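Spindle assembly abnormal protein 6 (Caenorhabditis elegans, PDB 4G79) forms the central scaffold of the centriole, the globular N-terminal domain, which is the part in this structure, linking coiled-coil homodimers into the assembly that imparts ninefold symmetry. Local coordinates at residues Ser48-Leu53 with Asn72-Gln77; Ala8-Thr13 with Leu38-Gln43; Ile15-Gln20 with Ala31-Val36. All blocks are in the same frame, centred on the assembly; numbering follows the deposited sequence.

Contact 1 of 3, residues Ser48-Leu53 with Asn72-Gln77; sequences SGEKEL and NNEKYQ
Glu52, just inside strand 51-58, passes Asn72 at the start of helix 73-83 with their CA atoms 4.5 Å apart, and no backbone hydrogen bond joins the two segments directly. A water takes that role: it donates to Lys51 O and to Glu50 OE1 and accepts from Asn73 N. Glu50 and Asn72 carry the side-chain contact. The Glu50 side chain crosses that of Asn72 obliquely, the carboxylate and amide planes 32° apart, with Glu50 OE1 3.5 Å from Asn72 CB and a weak bond of 3.4 Å from Asn72 ND2 to Glu50 OE2. Asn72 is the N-cap of the helix. Its CG sits between the backbone N and the carbonyl carbon (chi1 62°), which lets Asn72 OD1 reach forward to accept from Lys75 N at 2.8 Å. The amide therefore caps the helix with its oxygen while its nitrogen faces Glu50. Ser48 makes an ST turn: its OG accepts from Glu50 N and donates to Glu50 OE2. Glu50 OE1 also comes within 2.9 Å of Glu74 OE1, two acceptors with no bond between them, which could favour protonation of one of the acids. Glu52 sends its carboxylate instead to Asn45 and Gln43.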
# COMPACT_ATOMS: atom_id res chain seq x y z
N SER A 48 22.63 -18.25 15.99
CA SER A 48 21.92 -17.67 17.15
C SER A 48 20.87 -18.59 17.79
O SER A 48 20.45 -18.32 18.91
CB SER A 48 21.26 -16.35 16.76
OG SER A 48 20.21 -16.59 15.83
N GLY A 49 20.38 -19.58 17.06
CA GLY A 49 19.33 -20.46 17.55
C GLY A 49 17.95 -19.81 17.44
O GLY A 49 16.95 -20.39 17.87
N GLU A 50 17.87 -18.61 16.86
CA GLU A 50 16.60 -17.90 16.77
C GLU A 50 15.75 -18.39 15.57
O GLU A 50 16.27 -18.93 14.58
CB GLU A 50 16.83 -16.37 16.71
CG GLU A 50 17.06 -15.83 15.30
CD GLU A 50 17.40 -14.35 15.24
OE1 GLU A 50 16.50 -13.52 15.50
OE2 GLU A 50 18.57 -14.03 14.91
N LYS A 51 14.43 -18.16 15.67
CA LYS A 51 13.50 -18.57 14.62
C LYS A 51 13.66 -17.67 13.41
O LYS A 51 13.71 -16.44 13.52
CB LYS A 51 12.05 -18.54 15.12
CG LYS A 51 11.02 -18.83 14.02
CD LYS A 51 9.61 -18.71 14.58
CE LYS A 51 8.59 -18.94 13.50
NZ LYS A 51 7.22 -18.64 13.99
N GLU A 52 13.74 -18.33 12.24
CA GLU A 52 13.85 -17.72 10.94
C GLU A 52 12.73 -18.21 10.09
O GLU A 52 12.42 -19.39 10.18
CB GLU A 52 15.16 -18.18 10.27
CG GLU A 52 16.36 -17.37 10.66
CD GLU A 52 17.66 -17.89 10.07
OE1 GLU A 52 17.72 -19.07 9.65
OE2 GLU A 52 18.63 -17.10 10.07
N LEU A 53 12.17 -17.35 9.23
CA LEU A 53 11.25 -17.82 8.19
C LEU A 53 12.07 -17.91 6.95
O LEU A 53 12.95 -17.07 6.79
CB LEU A 53 10.06 -16.88 7.96
CG LEU A 53 9.05 -16.77 9.09
CD1 LEU A 53 7.96 -15.77 8.69
CD2 LEU A 53 8.42 -18.14 9.40
N ASN A 72 14.33 -13.08 10.03
CA ASN A 72 14.28 -13.26 11.50
C ASN A 72 13.33 -12.18 12.07
O ASN A 72 12.77 -11.39 11.31
CB ASN A 72 15.70 -13.24 12.12
CG ASN A 72 16.47 -11.95 11.96
OD1 ASN A 72 15.94 -10.90 11.59
ND2 ASN A 72 17.74 -11.99 12.29
N ASN A 73 13.11 -12.15 13.42
CA ASN A 73 12.20 -11.19 14.00
C ASN A 73 12.63 -9.74 13.73
O ASN A 73 11.78 -8.90 13.45
CB ASN A 73 12.07 -11.43 15.50
CG ASN A 73 11.05 -10.51 16.16
OD1 ASN A 73 9.93 -10.35 15.68
ND2 ASN A 73 11.44 -9.86 17.23
N GLU A 74 13.93 -9.45 13.84
CA GLU A 74 14.49 -8.10 13.65
C GLU A 74 14.30 -7.61 12.20
O GLU A 74 13.90 -6.45 12.00
CB GLU A 74 15.98 -8.07 14.04
CG GLU A 74 16.22 -8.31 15.52
CD GLU A 74 16.13 -9.74 16.02
OE1 GLU A 74 16.10 -10.68 15.19
OE2 GLU A 74 16.10 -9.92 17.26
N LYS A 75 14.56 -8.48 11.21
CA LYS A 75 14.43 -8.15 9.78
C LYS A 75 12.96 -7.98 9.44
O LYS A 75 12.61 -7.07 8.67
CB LYS A 75 15.10 -9.20 8.90
CG LYS A 75 16.62 -9.12 8.91
CD LYS A 75 17.26 -10.18 8.02
CE LYS A 75 18.76 -10.18 8.20
NZ LYS A 75 19.44 -11.07 7.22
N TYR A 76 12.10 -8.79 10.05
CA TYR A 76 10.65 -8.67 9.89
C TYR A 76 10.15 -7.30 10.37
O TYR A 76 9.23 -6.77 9.77
CB TYR A 76 9.88 -9.77 10.62
CG TYR A 76 8.39 -9.58 10.47
CD1 TYR A 76 7.76 -9.82 9.24
CD2 TYR A 76 7.62 -9.03 11.49
CE1 TYR A 76 6.41 -9.53 9.06
CE2 TYR A 76 6.27 -8.73 11.31
CZ TYR A 76 5.67 -8.99 10.09
OH TYR A 76 4.33 -8.76 9.92
N GLN A 77 10.71 -6.76 11.48
CA GLN A 77 10.28 -5.45 11.99
C GLN A 77 10.52 -4.36 10.95
O GLN A 77 9.67 -3.48 10.80
CB GLN A 77 10.95 -5.09 13.33
CG GLN A 77 10.63 -6.01 14.52
CD GLN A 77 9.17 -6.42 14.65
OE1 GLN A 77 8.24 -5.61 14.55
NE2 GLN A 77 8.95 -7.69 14.92
O HOH W 1 13.77 -14.39 15.28

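Contact 2 of 3, residues Ala8-Thr13 with Leu38-Gln43; sequences ALFDQT and LKISEQ
Backbone hydrogen bonds knit Ala8-Thr13 to Leu38-Gln43 as antiparallel strands, their directions 175° apart. Leu38 pairs with Gln12 in both directions, the bond from Leu38 N to Gln12 O being nearly straight at 171°. Ile40 N donates to Phe10 O, while Ile40 O accepts from Leu9 N (2.8 Å) and Phe10 N (3.0 Å). This is a classic beta bulge, shifting the register by one residue between Ala8 and Phe10.

Apolar contacts gather on the side of Phe10, Leu38 and Ile40. Phe10 CB packs on Ile40 CB at 4.0 Å, and its ring, carried beside its own carbonyl carbon (chi1 -179°), brings CE1 to 3.9 Å from Leu38 CD2. Leu38 O lies at the ring edge, 3.5 Å from Phe10 CD1, and Gln12 CG lies over one face, toward its rim. Ile97, Leu100 and Leu101 of helix 92-102 also pack on Phe10. At the bulge, Leu9 CD1 meets Ile40 CG2 at 4.4 Å.

Leu9 CD2 lies against a carboxylate oxygen, 3.7 Å from Glu42 OE1. Asp11 and Lys39 share the other side with Ala8 and Ser41. The charged pair runs side by side, Asp11 OD2 3.6 Å from Lys39 CE, but the ammonium stays beyond salt-bridge range; Asp11 pairs with Lys37. Lys39 lends Asp11 mainly its aliphatic chain and perhaps a weak electrostatic pull, leaving directional grip to the backbone and apolar packing to the helix-facing side.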
# COMPACT_ATOMS: atom_id res chain seq x y z
N ALA A 8 8.20 -27.32 7.20
CA ALA A 8 7.55 -26.84 5.99
C ALA A 8 6.20 -26.24 6.35
O ALA A 8 5.45 -26.84 7.12
CB ALA A 8 7.38 -27.99 4.99
N LEU A 9 5.92 -25.02 5.88
CA LEU A 9 4.67 -24.35 6.21
C LEU A 9 3.78 -24.20 5.01
O LEU A 9 2.57 -24.18 5.14
CB LEU A 9 4.92 -22.96 6.83
CG LEU A 9 5.78 -22.88 8.12
CD1 LEU A 9 6.05 -21.42 8.45
CD2 LEU A 9 5.07 -23.52 9.31
N PHE A 10 4.39 -24.12 3.81
CA PHE A 10 3.69 -23.92 2.56
C PHE A 10 4.57 -24.41 1.43
O PHE A 10 5.77 -24.15 1.44
CB PHE A 10 3.37 -22.41 2.39
CG PHE A 10 2.61 -22.01 1.14
CD1 PHE A 10 3.28 -21.71 -0.03
CD2 PHE A 10 1.23 -21.82 1.17
CE1 PHE A 10 2.59 -21.31 -1.19
CE2 PHE A 10 0.53 -21.37 0.03
CZ PHE A 10 1.22 -21.12 -1.14
N ASP A 11 3.96 -25.11 0.47
CA ASP A 11 4.65 -25.61 -0.73
C ASP A 11 3.64 -25.73 -1.84
O ASP A 11 2.92 -26.71 -1.91
CB ASP A 11 5.34 -26.95 -0.46
CG ASP A 11 6.28 -27.42 -1.57
OD1 ASP A 11 6.16 -26.91 -2.70
OD2 ASP A 11 7.15 -28.26 -1.28
N GLN A 12 3.54 -24.69 -2.68
CA GLN A 12 2.58 -24.73 -3.78
C GLN A 12 3.15 -24.15 -5.04
O GLN A 12 3.97 -23.25 -4.99
CB GLN A 12 1.32 -23.91 -3.43
CG GLN A 12 0.59 -24.32 -2.14
CD GLN A 12 -0.27 -25.54 -2.29
OE1 GLN A 12 -0.68 -25.92 -3.40
NE2 GLN A 12 -0.60 -26.15 -1.16
N THR A 13 2.64 -24.63 -6.19
CA THR A 13 2.92 -24.05 -7.48
C THR A 13 1.88 -22.95 -7.67
O THR A 13 0.67 -23.20 -7.52
CB THR A 13 2.89 -25.11 -8.58
OG1 THR A 13 3.94 -26.05 -8.33
CG2 THR A 13 3.06 -24.50 -9.95
N LEU A 38 6.58 -21.93 -4.78
CA LEU A 38 6.89 -21.12 -3.60
C LEU A 38 6.85 -22.02 -2.39
O LEU A 38 5.87 -22.73 -2.17
CB LEU A 38 5.89 -19.96 -3.43
CG LEU A 38 5.98 -19.18 -2.07
CD1 LEU A 38 7.35 -18.49 -1.91
CD2 LEU A 38 4.86 -18.17 -1.94
N LYS A 39 7.91 -21.98 -1.61
CA LYS A 39 8.01 -22.71 -0.35
C LYS A 39 8.25 -21.74 0.77
O LYS A 39 9.12 -20.86 0.65
CB LYS A 39 9.15 -23.74 -0.36
CG LYS A 39 9.06 -24.78 -1.47
CD LYS A 39 10.28 -25.74 -1.37
CE LYS A 39 10.25 -26.84 -2.40
NZ LYS A 39 11.50 -27.66 -2.36
N ILE A 40 7.51 -21.92 1.87
CA ILE A 40 7.69 -21.12 3.09
C ILE A 40 7.93 -22.11 4.20
O ILE A 40 7.21 -23.11 4.29
CB ILE A 40 6.53 -20.15 3.42
CG1 ILE A 40 6.19 -19.23 2.20
CG2 ILE A 40 6.85 -19.30 4.68
CD1 ILE A 40 4.70 -18.47 2.36
N SER A 41 8.98 -21.88 4.98
CA SER A 41 9.31 -22.76 6.10
C SER A 41 9.82 -21.96 7.27
O SER A 41 10.13 -20.78 7.13
CB SER A 41 10.36 -23.78 5.65
OG SER A 41 11.54 -23.13 5.20
N GLU A 42 9.84 -22.57 8.47
CA GLU A 42 10.44 -21.97 9.64
C GLU A 42 11.62 -22.85 10.02
O GLU A 42 11.58 -24.07 9.81
CB GLU A 42 9.47 -21.75 10.82
CG GLU A 42 9.03 -23.02 11.52
CD GLU A 42 8.09 -22.75 12.67
OE1 GLU A 42 6.87 -22.69 12.41
OE2 GLU A 42 8.56 -22.63 13.83
N GLN A 43 12.68 -22.23 10.52
CA GLN A 43 13.88 -22.96 10.91
C GLN A 43 14.62 -22.23 11.99
O GLN A 43 14.41 -21.05 12.22
CB GLN A 43 14.82 -23.21 9.70
CG GLN A 43 15.42 -21.92 9.10
CD GLN A 43 16.13 -22.16 7.80
OE1 GLN A 43 15.82 -23.09 7.06
NE2 GLN A 43 17.07 -21.30 7.45

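Contact 3 of 3, residues Ile15-Gln20 with Ala31-Val36; sequences IASLLQ and AYKTKV
Ala16 and Leu18 exchange pairs of backbone hydrogen bonds with Thr34 and Tyr32, joining Ile15-Gln20 and Ala31-Val36 as antiparallel strands whose N-to-C directions are 137° apart. The bond from Leu18 N to Tyr32 O is short, 2.7 Å, and almost straight.

Lys33 can be followed outward from the backbone. Its CB stands 4.0 Å from Ala16 O, and CG is placed beside its own backbone N. A bend at chi2 (-82°) then brings the chain across to Ser17: Lys33 CD lies 3.5 Å from Ser17 OG, and Lys33 CE closes to 3.4 Å from that same oxygen. Lys33 CD also approaches Ile15 CG2 more loosely. A second bend, at chi4, takes NZ to its hydrogen bond with a tetraethylene glycol molecule, probably from the crystallisation liquor. The lysine thus meets the serine through methylene groups.

On the same side, Ile15 CD1 presses against Lys35 CG at 3.5 Å, tight for two carbons, as the side chains run side by side. At the far end Leu19 CD2 touches Ala31 CB at 3.7 Å. The opposite side holds Ala16, Leu18 and Thr34. Thr34 CG2 packs on Leu18 CB, also at 3.7 Å, while Thr34 OG1 bonds to Arg59 and Lys35 O.

These segments form the part of the twisted hairpin of strands 7-21 and 29-44 nearer their partly unmodelled connection. Beyond it, Ser17 and Leu19 bond through their backbones to strand 106-111, whose Ile107 and Ile109 meet Ala16, while Arg59 and Phe65 pack against Leu18.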
# COMPACT_ATOMS: atom_id res chain seq x y z
N ILE A 15 0.79 -19.15 -9.99
CA ILE A 15 0.98 -18.39 -11.22
C ILE A 15 1.53 -17.04 -10.81
O ILE A 15 0.95 -16.40 -9.94
CB ILE A 15 -0.33 -18.24 -12.08
CG1 ILE A 15 -1.05 -19.58 -12.39
CG2 ILE A 15 -0.10 -17.40 -13.34
CD1 ILE A 15 -0.26 -20.75 -12.81
N ALA A 16 2.61 -16.60 -11.42
CA ALA A 16 3.22 -15.29 -11.17
C ALA A 16 3.47 -14.52 -12.44
O ALA A 16 3.62 -15.12 -13.51
CB ALA A 16 4.53 -15.47 -10.44
N SER A 17 3.59 -13.19 -12.33
CA SER A 17 4.01 -12.41 -13.49
C SER A 17 5.51 -12.23 -13.36
O SER A 17 5.98 -11.74 -12.33
CB SER A 17 3.29 -11.06 -13.57
OG SER A 17 1.94 -11.22 -13.96
N LEU A 18 6.27 -12.67 -14.35
CA LEU A 18 7.72 -12.52 -14.29
C LEU A 18 8.13 -11.38 -15.20
O LEU A 18 7.82 -11.40 -16.41
CB LEU A 18 8.43 -13.83 -14.65
CG LEU A 18 9.98 -13.82 -14.71
CD1 LEU A 18 10.60 -13.62 -13.35
CD2 LEU A 18 10.52 -15.14 -15.28
N LEU A 19 8.81 -10.39 -14.62
CA LEU A 19 9.32 -9.24 -15.37
C LEU A 19 10.83 -9.34 -15.40
O LEU A 19 11.46 -9.55 -14.36
CB LEU A 19 8.88 -7.90 -14.75
CG LEU A 19 7.44 -7.77 -14.21
CD1 LEU A 19 7.26 -6.49 -13.43
CD2 LEU A 19 6.42 -7.84 -15.33
N GLN A 20 11.42 -9.27 -16.59
CA GLN A 20 12.87 -9.35 -16.70
C GLN A 20 13.36 -8.43 -17.83
O GLN A 20 12.64 -8.26 -18.82
CB GLN A 20 13.34 -10.82 -16.89
CG GLN A 20 12.99 -11.44 -18.26
CD GLN A 20 13.24 -12.92 -18.34
OE1 GLN A 20 12.30 -13.72 -18.49
NE2 GLN A 20 14.50 -13.32 -18.31
N ALA A 31 7.50 -9.31 -20.18
CA ALA A 31 6.65 -9.90 -19.16
C ALA A 31 6.00 -11.17 -19.61
O ALA A 31 5.44 -11.23 -20.70
CB ALA A 31 5.57 -8.90 -18.74
N TYR A 32 6.02 -12.16 -18.75
CA TYR A 32 5.36 -13.44 -18.95
C TYR A 32 4.72 -13.93 -17.70
O TYR A 32 5.33 -13.85 -16.63
CB TYR A 32 6.36 -14.51 -19.40
CG TYR A 32 7.00 -14.25 -20.75
CD1 TYR A 32 6.24 -14.27 -21.92
CD2 TYR A 32 8.37 -14.03 -20.86
CE1 TYR A 32 6.83 -14.07 -23.16
CE2 TYR A 32 8.96 -13.81 -22.10
CZ TYR A 32 8.20 -13.86 -23.25
OH TYR A 32 8.79 -13.66 -24.47
N LYS A 33 3.55 -14.57 -17.83
CA LYS A 33 2.97 -15.32 -16.70
C LYS A 33 3.75 -16.61 -16.65
O LYS A 33 4.09 -17.17 -17.71
CB LYS A 33 1.47 -15.59 -16.90
CG LYS A 33 0.59 -14.34 -16.98
CD LYS A 33 0.27 -13.81 -15.60
CE LYS A 33 -0.66 -12.63 -15.63
NZ LYS A 33 -2.07 -13.05 -15.83
N THR A 34 4.08 -17.07 -15.45
CA THR A 34 4.84 -18.32 -15.28
C THR A 34 4.41 -19.03 -14.01
O THR A 34 4.06 -18.38 -13.02
CB THR A 34 6.37 -18.05 -15.26
OG1 THR A 34 7.06 -19.31 -15.10
CG2 THR A 34 6.81 -17.11 -14.10
N LYS A 35 4.39 -20.37 -14.06
CA LYS A 35 4.17 -21.15 -12.85
C LYS A 35 5.48 -21.11 -12.07
O LYS A 35 6.56 -21.27 -12.65
CB LYS A 35 3.77 -22.60 -13.16
CG LYS A 35 2.40 -22.75 -13.80
CD LYS A 35 2.08 -24.21 -14.12
CE LYS A 35 0.89 -24.36 -15.05
NZ LYS A 35 1.23 -24.06 -16.47
N VAL A 36 5.38 -20.87 -10.77
CA VAL A 36 6.54 -20.80 -9.87
C VAL A 36 6.24 -21.64 -8.63
O VAL A 36 5.11 -21.65 -8.17
CB VAL A 36 6.89 -19.32 -9.49
CG1 VAL A 36 7.92 -19.23 -8.37
CG2 VAL A 36 7.36 -18.53 -10.69

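From the N terminus, strand 7-21 enters contact 2 first and contact 3 next. After a partly unmodelled connection, strand 29-44 answers in reverse order: contact 3 closes the inner loop, and contact 2 the outer one. The two therefore nest within one hairpin, their centres about 19 Å apart, and adjoin where Thr13 packs on Lys35. Contact 1 follows in series, adjoining contact 2 through the backbone pairing of Glu52 with Gln43, whereas contact 3 lies on the opposite side of the chain's centre. Contacts 2 and 3 hold the hairpin strands together, with strand 106-111 beside contact 3; contact 1 closes its loop by setting the start of helix 73-83 against the beginning of strand 51-58 and the residues before it.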